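Local coordinates for uncharacterized conserved protein of COG5135 (Nostoc punctiforme, PDB 2I51) that binds flavin mononucleotide and is related to pyridoxamine 5'-phosphate oxidases, though its own substrate and reaction are not established, at residues F57-D60 with T61-K65; Q104-Q107 with P108-I111. One frame throughout, in Å; residues are numbered along the deposited sequence.

Contact 1: residues F57-D60 with T61-K65. With FMN (flavin mononucleotide), chain C; EDO (1,2-ethanediol), chain N; EDO (1,2-ethanediol), chain U.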
loop_
_atom_site.group_PDB
_atom_site.type_symbol
_atom_site.label_atom_id
_atom_site.label_comp_id
_atom_site.label_asym_id
_atom_site.label_seq_id
_atom_site.Cartn_x
_atom_site.Cartn_y
_atom_site.Cartn_z
ATOM N N PHE A 57 -14.717 -1.411 4.914
ATOM C CA PHE A 57 -14.262 -2.252 3.828
ATOM C C PHE A 57 -14.976 -3.606 3.993
ATOM O O PHE A 57 -15.537 -3.887 5.072
ATOM C CB PHE A 57 -12.766 -2.492 3.949
ATOM C CG PHE A 57 -11.977 -1.230 4.096
ATOM C CD1 PHE A 57 -11.590 -0.544 2.986
ATOM C CD2 PHE A 57 -11.662 -0.745 5.328
ATOM C CE1 PHE A 57 -10.896 0.644 3.111
ATOM C CE2 PHE A 57 -10.932 0.414 5.484
ATOM C CZ PHE A 57 -10.561 1.115 4.335
ATOM N N ILE A 58 -14.887 -4.431 2.963
ATOM C CA ILE A 58 -15.339 -5.816 3.032
ATOM C C ILE A 58 -14.189 -6.731 2.695
ATOM O O ILE A 58 -13.255 -6.338 1.959
ATOM C CB ILE A 58 -16.545 -6.069 2.101
ATOM C CG1 ILE A 58 -16.166 -6.059 0.627
ATOM C CG2 ILE A 58 -17.673 -5.121 2.459
ATOM C CD1 ILE A 58 -17.334 -6.304 -0.381
ATOM N N THR A 59 -14.260 -7.943 3.218
ATOM C CA THR A 59 -13.266 -8.966 2.905
ATOM C C THR A 59 -13.849 -10.329 3.180
ATOM O O THR A 59 -14.887 -10.456 3.839
ATOM C CB THR A 59 -11.926 -8.729 3.609
ATOM O OG1 THR A 59 -10.871 -9.396 2.902
ATOM C CG2 THR A 59 -11.981 -9.159 5.072
ATOM N N ASP A 60 -13.196 -11.348 2.655
ATOM C CA ASP A 60 -13.612 -12.735 2.821
ATOM C C ASP A 60 -12.915 -13.356 4.035
ATOM O O ASP A 60 -11.701 -13.185 4.214
ATOM C CB ASP A 60 -13.244 -13.485 1.534
ATOM C CG ASP A 60 -13.925 -14.813 1.377
ATOM O OD1 ASP A 60 -13.860 -15.669 2.275
ATOM O OD2 ASP A 60 -14.546 -14.987 0.309
ATOM N N THR A 61 -13.656 -14.096 4.874
ATOM C CA THR A 61 -13.061 -14.761 6.046
ATOM C C THR A 61 -11.983 -15.759 5.631
ATOM O O THR A 61 -11.135 -16.127 6.460
ATOM C CB THR A 61 -14.076 -15.566 6.905
ATOM O OG1 THR A 61 -14.671 -16.567 6.079
ATOM C CG2 THR A 61 -15.174 -14.683 7.465
ATOM N N ARG A 62 -12.040 -16.252 4.397
ATOM C CA ARG A 62 -11.085 -17.252 3.901
ATOM C C ARG A 62 -9.778 -16.625 3.466
ATOM O O ARG A 62 -8.814 -17.353 3.205
ATOM C CB ARG A 62 -11.685 -17.997 2.697
ATOM C CG ARG A 62 -12.926 -18.788 3.073
ATOM C CD ARG A 62 -13.626 -19.374 1.854
ATOM N NE ARG A 62 -14.041 -18.357 0.918
ATOM C CZ ARG A 62 -14.426 -18.575 -0.335
ATOM N NH1 ARG A 62 -14.516 -19.819 -0.807
ATOM N NH2 ARG A 62 -14.743 -17.553 -1.123
ATOM N N SER A 63 -9.733 -15.302 3.359
ATOM C CA SER A 63 -8.492 -14.650 2.918
ATOM C C SER A 63 -7.420 -14.617 4.028
ATOM O O SER A 63 -7.678 -14.693 5.234
ATOM C CB SER A 63 -8.771 -13.266 2.405
ATOM O OG SER A 63 -9.147 -12.425 3.457
ATOM N N ALA A 64 -6.152 -14.531 3.599
ATOM C CA ALA A 64 -5.070 -14.488 4.542
ATOM C C ALA A 64 -5.152 -13.340 5.532
ATOM O O ALA A 64 -4.755 -13.497 6.707
ATOM C CB ALA A 64 -3.737 -14.388 3.792
ATOM N N LYS A 65 -5.638 -12.189 5.078
ATOM C CA LYS A 65 -5.628 -11.011 5.923
ATOM C C LYS A 65 -6.549 -11.252 7.118
ATOM O O LYS A 65 -6.356 -10.669 8.156
ATOM C CB LYS A 65 -6.060 -9.756 5.191
ATOM C CG LYS A 65 -7.584 -9.589 4.964
ATOM C CD LYS A 65 -7.920 -8.392 4.112
ATOM C CE LYS A 65 -7.670 -8.601 2.648
ATOM N NZ LYS A 65 -8.209 -9.901 2.060
HETATM N N1 FMN C . -9.850 -7.619 -1.452
HETATM C C2 FMN C . -10.710 -7.530 -0.422
HETATM O O2 FMN C . -10.709 -8.347 0.504
HETATM N N3 FMN C . -11.590 -6.467 -0.362
HETATM C C4 FMN C . -11.650 -5.506 -1.326
HETATM O O4 FMN C . -12.369 -4.447 -1.188
HETATM C C4A FMN C . -10.769 -5.585 -2.393
HETATM N N5 FMN C . -10.802 -4.652 -3.416
HETATM C C5A FMN C . -9.746 -4.677 -4.366
HETATM C C6 FMN C . -9.690 -3.687 -5.323
HETATM C C7 FMN C . -8.692 -3.662 -6.312
HETATM C C7M FMN C . -8.511 -2.439 -7.174
HETATM C C8 FMN C . -7.786 -4.721 -6.323
HETATM C C8M FMN C . -6.534 -4.615 -7.203
HETATM C C9 FMN C . -7.854 -5.737 -5.367
HETATM C C9A FMN C . -8.860 -5.741 -4.412
HETATM N N10 FMN C . -8.964 -6.741 -3.473
HETATM C C10 FMN C . -9.851 -6.655 -2.444
HETATM C "C1'" FMN C . -8.111 -8.001 -3.565
HETATM C "C2'" FMN C . -6.931 -7.835 -2.599
HETATM O "O2'" FMN C . -6.018 -6.815 -3.077
HETATM C "C3'" FMN C . -6.181 -9.149 -2.308
HETATM O "O3'" FMN C . -5.818 -9.720 -3.549
HETATM C "C4'" FMN C . -7.156 -10.095 -1.575
HETATM O "O4'" FMN C . -7.964 -9.454 -0.583
HETATM C "C5'" FMN C . -6.309 -11.144 -0.856
HETATM O "O5'" FMN C . -5.448 -10.488 0.066
HETATM P P FMN C . -4.893 -11.260 1.319
HETATM O O1P FMN C . -5.972 -11.538 2.303
HETATM O O2P FMN C . -4.297 -12.592 0.764
HETATM O O3P FMN C . -3.754 -10.460 1.862
HETATM C C1 EDO N . -8.105 -16.386 7.638
HETATM O O1 EDO N . -6.767 -16.036 7.280
HETATM C C2 EDO N . -8.538 -17.523 6.747
HETATM O O2 EDO N . -9.491 -18.329 7.442
HETATM C C1 EDO U . -4.779 -15.944 -0.738
HETATM O O1 EDO U . -4.998 -16.831 0.380
HETATM C C2 EDO U . -5.857 -14.913 -0.554
HETATM O O2 EDO U . -5.737 -14.715 0.818
HETATM O O HOH W 1 -10.988 -11.004 0.613
#

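Contact 2: residues Q104-Q107 with P108-I111. With EDO (1,2-ethanediol), chain M; EDO (1,2-ethanediol), chain K.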
loop_
_atom_site.group_PDB
_atom_site.type_symbol
_atom_site.label_atom_id
_atom_site.label_comp_id
_atom_site.label_asym_id
_atom_site.label_seq_id
_atom_site.Cartn_x
_atom_site.Cartn_y
_atom_site.Cartn_z
ATOM N N GLN A 104 -21.406 -8.718 18.219
ATOM C CA GLN A 104 -22.859 -8.804 17.981
ATOM C C GLN A 104 -23.480 -7.454 17.812
ATOM O O GLN A 104 -24.406 -7.289 16.989
ATOM C CB GLN A 104 -23.557 -9.570 19.104
ATOM C CG GLN A 104 -23.462 -11.048 18.935
ATOM C CD GLN A 104 -23.876 -11.512 17.528
ATOM O OE1 GLN A 104 -23.007 -11.879 16.741
ATOM N NE2 GLN A 104 -25.191 -11.411 17.177
ATOM N N ASP A 105 -22.983 -6.469 18.548
ATOM C CA ASP A 105 -23.459 -5.105 18.420
ATOM C C ASP A 105 -23.265 -4.480 17.047
ATOM O O ASP A 105 -23.930 -3.515 16.724
ATOM C CB ASP A 105 -22.833 -4.179 19.475
ATOM C CG ASP A 105 -21.292 -4.167 19.439
ATOM O OD1 ASP A 105 -20.660 -5.225 19.203
ATOM O OD2 ASP A 105 -20.709 -3.088 19.696
ATOM N N LEU A 106 -22.341 -5.018 16.240
ATOM C CA LEU A 106 -22.098 -4.489 14.923
ATOM C C LEU A 106 -22.704 -5.369 13.817
ATOM O O LEU A 106 -22.428 -5.144 12.639
ATOM C CB LEU A 106 -20.582 -4.347 14.679
ATOM C CG LEU A 106 -19.962 -3.177 15.481
ATOM C CD1 LEU A 106 -18.471 -3.300 15.563
ATOM C CD2 LEU A 106 -20.352 -1.874 14.766
ATOM N N GLN A 107 -23.491 -6.363 14.186
ATOM C CA GLN A 107 -24.154 -7.150 13.108
ATOM C C GLN A 107 -25.034 -6.276 12.222
ATOM O O GLN A 107 -25.035 -6.456 11.014
ATOM C CB GLN A 107 -24.868 -8.378 13.634
ATOM C CG GLN A 107 -23.880 -9.447 14.089
ATOM C CD GLN A 107 -23.040 -10.018 12.986
ATOM O OE1 GLN A 107 -23.526 -10.188 11.859
ATOM N NE2 GLN A 107 -21.751 -10.341 13.303
ATOM N N PRO A 108 -25.843 -5.332 12.776
ATOM C CA PRO A 108 -26.614 -4.492 11.889
ATOM C C PRO A 108 -25.747 -3.756 10.855
ATOM O O PRO A 108 -26.167 -3.633 9.688
ATOM C CB PRO A 108 -27.340 -3.540 12.844
ATOM C CG PRO A 108 -27.454 -4.330 14.116
ATOM C CD PRO A 108 -26.194 -5.088 14.207
ATOM N N ALA A 109 -24.546 -3.297 11.246
ATOM C CA ALA A 109 -23.660 -2.655 10.307
ATOM C C ALA A 109 -23.204 -3.611 9.238
ATOM O O ALA A 109 -23.094 -3.265 8.090
ATOM C CB ALA A 109 -22.447 -2.051 11.025
ATOM N N ARG A 110 -22.875 -4.829 9.626
ATOM C CA ARG A 110 -22.466 -5.851 8.655
ATOM C C ARG A 110 -23.568 -6.191 7.653
ATOM O O ARG A 110 -23.321 -6.308 6.441
ATOM C CB ARG A 110 -21.985 -7.098 9.412
ATOM C CG ARG A 110 -21.608 -8.324 8.547
ATOM C CD ARG A 110 -21.071 -9.454 9.378
ATOM N NE ARG A 110 -20.898 -10.668 8.590
ATOM C CZ ARG A 110 -21.726 -11.710 8.585
ATOM N NH1 ARG A 110 -22.816 -11.742 9.359
ATOM N NH2 ARG A 110 -21.470 -12.721 7.760
ATOM N N ILE A 111 -24.764 -6.347 8.177
ATOM C CA ILE A 111 -25.947 -6.674 7.355
ATOM C C ILE A 111 -26.246 -5.526 6.381
ATOM O O ILE A 111 -26.505 -5.732 5.196
ATOM C CB ILE A 111 -27.173 -6.966 8.246
ATOM C CG1 ILE A 111 -26.904 -8.233 9.053
ATOM C CG2 ILE A 111 -28.430 -7.140 7.365
ATOM C CD1 ILE A 111 -27.718 -8.388 10.376
HETATM C C1 EDO M . -23.762 -13.607 13.775
HETATM O O1 EDO M . -23.107 -13.962 15.004
HETATM C C2 EDO M . -25.256 -13.851 13.907
HETATM O O2 EDO M . -25.868 -12.913 14.807
HETATM C C1 EDO K . -20.426 -8.730 21.438
HETATM O O1 EDO K . -20.466 -9.959 20.700
HETATM C C2 EDO K . -19.028 -8.408 21.958
HETATM O O2 EDO K . -18.494 -7.290 21.233
HETATM O O HOH W 2 -24.400 -2.044 14.079
#

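Contact 1: residues F57-D60 with T61-K65
Asp-60 and Arg-62, first and third residues of a type I beta turn (Asp-60 to Ser-63), meet with their side chains crossing at an angle; the turn carries strand 55-60 of the FMN-binding split barrel, as in pyridoxamine 5'-phosphate oxidase relatives, into helix 64-71. The guanidinium grips the carboxylate side-on: NE donates to Asp-60 OD1, while Arg-62 NH2 lies 2.9 Å from Asp-60 OD2 in a salt bridge. Both oxygens are met on their syn sides and lie in the guanidinium plane, although the two flat groups are turned 27° apart. With CG anti to its backbone N (chi1 -164°), Asp-60 also presents the anti side of OD1 to the backbone N of Arg-62, 2.9 Å away, closing an Asx turn. Asn-154 ND2 holds OD2 as well, and Trp-127 O takes Arg-62 NH1. An asparagine here would remove the countercharge and would probably set an amide NH2 against Arg-62 NH2 and Asn-154, both left without the OD2 acceptor.

The carbonyl oxygen of Asp-60 receives Ser-63 OG in its plane at 2.8 Å and Ser-63 N from above that plane. Towards the flavin, the side chains of Thr-59 and Lys-65 run antiparallel alongside one another, the lysine bending at chi3 and chi4 to bring NZ 2.8 Å from Thr-59 OG1. Thr-59 OG1 in turn donates to FMN O2 at 2.6 Å, and Ile-58 O accepts from FMN N3. Lys-65 thus ties strand to cofactor, its positive charge probably helping to offset the phosphate: NZ donates to FMN O1P at 2.8 Å and to the ribityl hydroxyl O4' at 2.7 Å.

Contact 2: residues Q104-Q107 with P108-I111
A bend at chi2 (-65°) turns the amide of Gln-107 alongside Arg-110, whose chain runs extended from CG to NE with CG anti to the backbone N (chi1 176°). The arginine runs beside the glutamine with their ends on one side, so that Arg-110 NH1 reaches Gln-107 OE1 at 3.0 Å. The donor sits in the amide carbonyl plane, on a lone pair, but the amide and guanidinium planes are turned 64° apart. Gln-107 OE1 lies at the guanidinium edge, near its plane.

This pairing sits on the first turn of helix 107-116, with Leu-106 at the N-cap position. Arg-110 N bonds to Leu-106 O at 3.1 Å and Ile-111 N to Gln-107 O at 2.9 Å, opening the helical pattern. Pro-108 suits the first turn, where its lack of an N-H costs no helical bond. Away from the Gln-107 and Arg-110 pair, Leu-106 CD2 lies 4.3 Å from Ala-109 CB, and the leucine also packs on Thr-95 and Ile-97 of strand 86-97.

The amide is used at both ends, OE1 accepting from the arginine and NE2 donating to Ser-98 O, while Arg-110 NE donates to Phe-155 O. The two arginine bonds named, to Gln-107 OE1 and Phe-155 O, are to neutral oxygens. Through Ser-98, just after strand 86-97, and Phe-155 of strand 155-169, the pair fastens the helix start to the sheet.

How the contacts relate
Contact 1 closes before contact 2 opens along the chain, with strands 74-81 and 86-97 between them. Their centres are about 17 Å apart and their nearest atoms about 7 Å, without touching. What they share is the antiparallel sheet: strand 155-169 pairs with both 55-60 and 86-97, and both contacts abut its start at Phe-155. Residues 57-65 border the flavin, whose site is completed by Gln-87 and Arg-89 of the second subunit. Residues 104-111 form a surface helix start, with the Arg-110 side chain about 13 Å from FMN, and attach a helix to the sheet that carries the cofactor site.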